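Local coordinates for protein endo-b-1,4-glucanase (Nasutitermes takasagoensis, PDB 1KS8) that probably hydrolyses internal beta-1,4-glucosidic linkages in cellulose and related beta-glucans, as a termite cellulase of glycoside hydrolase family 9, at residues Ile164-Arg167 / Thr172-Asn175. Residues are numbered along the deposited sequence; the frame is centred on the assembly and turned at random.
Sequences IVFR and TYSN
Phe166 and Tyr173 meet as a T-shaped pair, an instance of how two consecutive helices can meet through aromatic side chains close to the turn between them. The Tyr173 ring presents its CD2-CE2 edge to one face of Phe166, the planes standing at 80° and the centroids 5.4 Å apart. The approach falls toward the rim of that face, with Tyr173 CD2 lying 3.9 Å from Phe166 CD2. On the opposite face of Phe166 rests CG1 of Val165, so the ring is sandwiched between its own neighbour and the tyrosine edge. A chi1 of -173° turns the Tyr173 ring away from its own backbone N, beside the carbonyl carbon, and carries CD2 and CE2 over to the phenylalanine; its hydroxyl shares a hydrogen bond with Thr100 OG1. Replacing Phe166 with an alanine is likely to deprive the Tyr173 edge of its aromatic face and Val165 CG1 of the ring it rests on, opening a gap between them.

Beside the rings, Ser174 packs directly on the backbone: its CB lies 3.8 Å from Phe166 O, and its OG is 3.7 Å from Arg167 CA. That buried hydroxyl is satisfied by a hydrogen bond with Ser163 O, which ties helix 171-190 to the last turn of helix 149-165.

The contact lies at the turn between these helices, consistent with a helical hairpin of the (alpha/alpha)6 barrel, away from the predicted catalytic residues. Helix 89-106 packs against the aromatic pair: Arg93 and Lys97 touch Phe166, and Lys97 also makes a cation-pi contact with Tyr173; Val165 packs on helix 62-78, and Ile164 reaches helix 212-226.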
ATOM      1  N   ILE A 164      -3.992 -14.797  -7.883  1.00 11.12           N
ATOM      2  CA  ILE A 164      -4.770 -15.658  -6.996  1.00 11.36           C
ATOM      3  C   ILE A 164      -6.163 -15.051  -6.822  1.00 12.42           C
ATOM      4  O   ILE A 164      -7.175 -15.747  -6.887  1.00 12.78           O
ATOM      5  CB  ILE A 164      -4.089 -15.796  -5.614  1.00 12.29           C
ATOM      6  CG1 ILE A 164      -2.737 -16.498  -5.775  1.00 13.96           C
ATOM      7  CG2 ILE A 164      -4.985 -16.575  -4.656  1.00 13.11           C
ATOM      8  CD1 ILE A 164      -1.890 -16.501  -4.517  1.00 20.20           C
ATOM      9  N   VAL A 165      -6.209 -13.740  -6.615  1.00 11.55           N
ATOM     10  CA  VAL A 165      -7.472 -13.040  -6.443  1.00 11.23           C
ATOM     11  C   VAL A 165      -8.428 -13.284  -7.613  1.00 11.17           C
ATOM     12  O   VAL A 165      -9.624 -13.503  -7.413  1.00 11.85           O
ATOM     13  CB  VAL A 165      -7.239 -11.510  -6.307  1.00 10.83           C
ATOM     14  CG1 VAL A 165      -8.562 -10.758  -6.400  1.00 11.29           C
ATOM     15  CG2 VAL A 165      -6.556 -11.208  -4.985  1.00 12.98           C
ATOM     16  N   PHE A 166      -7.892 -13.263  -8.829  1.00 11.95           N
ATOM     17  CA  PHE A 166      -8.708 -13.431 -10.030  1.00 12.18           C
ATOM     18  C   PHE A 166      -8.757 -14.836 -10.620  1.00 14.79           C
ATOM     19  O   PHE A 166      -9.362 -15.050 -11.670  1.00 14.11           O
ATOM     20  CB  PHE A 166      -8.226 -12.445 -11.095  1.00 12.18           C
ATOM     21  CG  PHE A 166      -8.466 -11.009 -10.732  1.00 11.99           C
ATOM     22  CD1 PHE A 166      -9.735 -10.456 -10.848  1.00 12.94           C
ATOM     23  CD2 PHE A 166      -7.435 -10.221 -10.232  1.00 11.34           C
ATOM     24  CE1 PHE A 166      -9.979  -9.139 -10.470  1.00 12.88           C
ATOM     25  CE2 PHE A 166      -7.667  -8.900  -9.848  1.00 12.26           C
ATOM     26  CZ  PHE A 166      -8.940  -8.360  -9.967  1.00 12.51           C
ATOM     27  N   ARG A 167      -8.135 -15.786  -9.933  1.00 16.24           N
ATOM     28  CA  ARG A 167      -8.083 -17.171 -10.390  1.00 18.83           C
ATOM     29  C   ARG A 167      -9.401 -17.730 -10.927  1.00 19.52           C
ATOM     30  O   ARG A 167      -9.418 -18.386 -11.969  1.00 20.89           O
ATOM     31  CB  ARG A 167      -7.569 -18.058  -9.253  1.00 22.11           C
ATOM     32  CG  ARG A 167      -7.504 -19.540  -9.567  1.00 28.36           C
ATOM     33  CD  ARG A 167      -6.954 -20.307  -8.374  1.00 33.44           C
ATOM     34  NE  ARG A 167      -7.673 -19.975  -7.145  1.00 38.24           N
ATOM     35  CZ  ARG A 167      -7.388 -20.480  -5.948  1.00 40.19           C
ATOM     36  NH1 ARG A 167      -6.395 -21.347  -5.807  1.00 41.83           N
ATOM     37  NH2 ARG A 167      -8.099 -20.115  -4.889  1.00 41.40           N
ATOM     38  N   THR A 172      -8.494 -15.704 -17.467  1.00 16.74           N
ATOM     39  CA  THR A 172      -7.635 -15.166 -18.514  1.00 17.12           C
ATOM     40  C   THR A 172      -6.730 -14.076 -17.950  1.00 15.93           C
ATOM     41  O   THR A 172      -5.527 -14.065 -18.207  1.00 15.45           O
ATOM     42  CB  THR A 172      -8.470 -14.588 -19.675  1.00 18.84           C
ATOM     43  OG1 THR A 172      -9.269 -15.631 -20.250  1.00 20.71           O
ATOM     44  CG2 THR A 172      -7.560 -14.007 -20.747  1.00 18.86           C
ATOM     45  N   TYR A 173      -7.307 -13.168 -17.171  1.00 14.53           N
ATOM     46  CA  TYR A 173      -6.526 -12.092 -16.577  1.00 14.13           C
ATOM     47  C   TYR A 173      -5.539 -12.690 -15.581  1.00 13.70           C
ATOM     48  O   TYR A 173      -4.386 -12.267 -15.502  1.00 12.92           O
ATOM     49  CB  TYR A 173      -7.447 -11.092 -15.876  1.00 13.64           C
ATOM     50  CG  TYR A 173      -6.737  -9.852 -15.381  1.00 13.17           C
ATOM     51  CD1 TYR A 173      -6.001  -9.050 -16.255  1.00 12.72           C
ATOM     52  CD2 TYR A 173      -6.802  -9.478 -14.040  1.00 12.88           C
ATOM     53  CE1 TYR A 173      -5.347  -7.904 -15.804  1.00 12.23           C
ATOM     54  CE2 TYR A 173      -6.152  -8.334 -13.578  1.00 12.03           C
ATOM     55  CZ  TYR A 173      -5.429  -7.556 -14.466  1.00 11.88           C
ATOM     56  OH  TYR A 173      -4.787  -6.426 -14.015  1.00 11.01           O
ATOM     57  N   SER A 174      -5.995 -13.685 -14.829  1.00 13.42           N
ATOM     58  CA  SER A 174      -5.146 -14.348 -13.850  1.00 14.03           C
ATOM     59  C   SER A 174      -3.897 -14.914 -14.521  1.00 14.54           C
ATOM     60  O   SER A 174      -2.787 -14.752 -14.019  1.00 14.64           O
ATOM     61  CB  SER A 174      -5.924 -15.471 -13.159  1.00 13.79           C
ATOM     62  OG  SER A 174      -5.096 -16.194 -12.270  1.00 13.97           O
ATOM     63  N   ASN A 175      -4.083 -15.577 -15.660  1.00 15.34           N
ATOM     64  CA  ASN A 175      -2.964 -16.158 -16.395  1.00 16.45           C
ATOM     65  C   ASN A 175      -1.991 -15.077 -16.852  1.00 14.98           C
ATOM     66  O   ASN A 175      -0.775 -15.248 -16.777  1.00 14.84           O
ATOM     67  CB  ASN A 175      -3.471 -16.931 -17.617  1.00 19.24           C
ATOM     68  CG  ASN A 175      -4.190 -18.215 -17.244  1.00 22.65           C
ATOM     69  OD1 ASN A 175      -4.777 -18.878 -18.099  1.00 26.30           O
ATOM     70  ND2 ASN A 175      -4.141 -18.575 -15.966  1.00 25.06           N
TER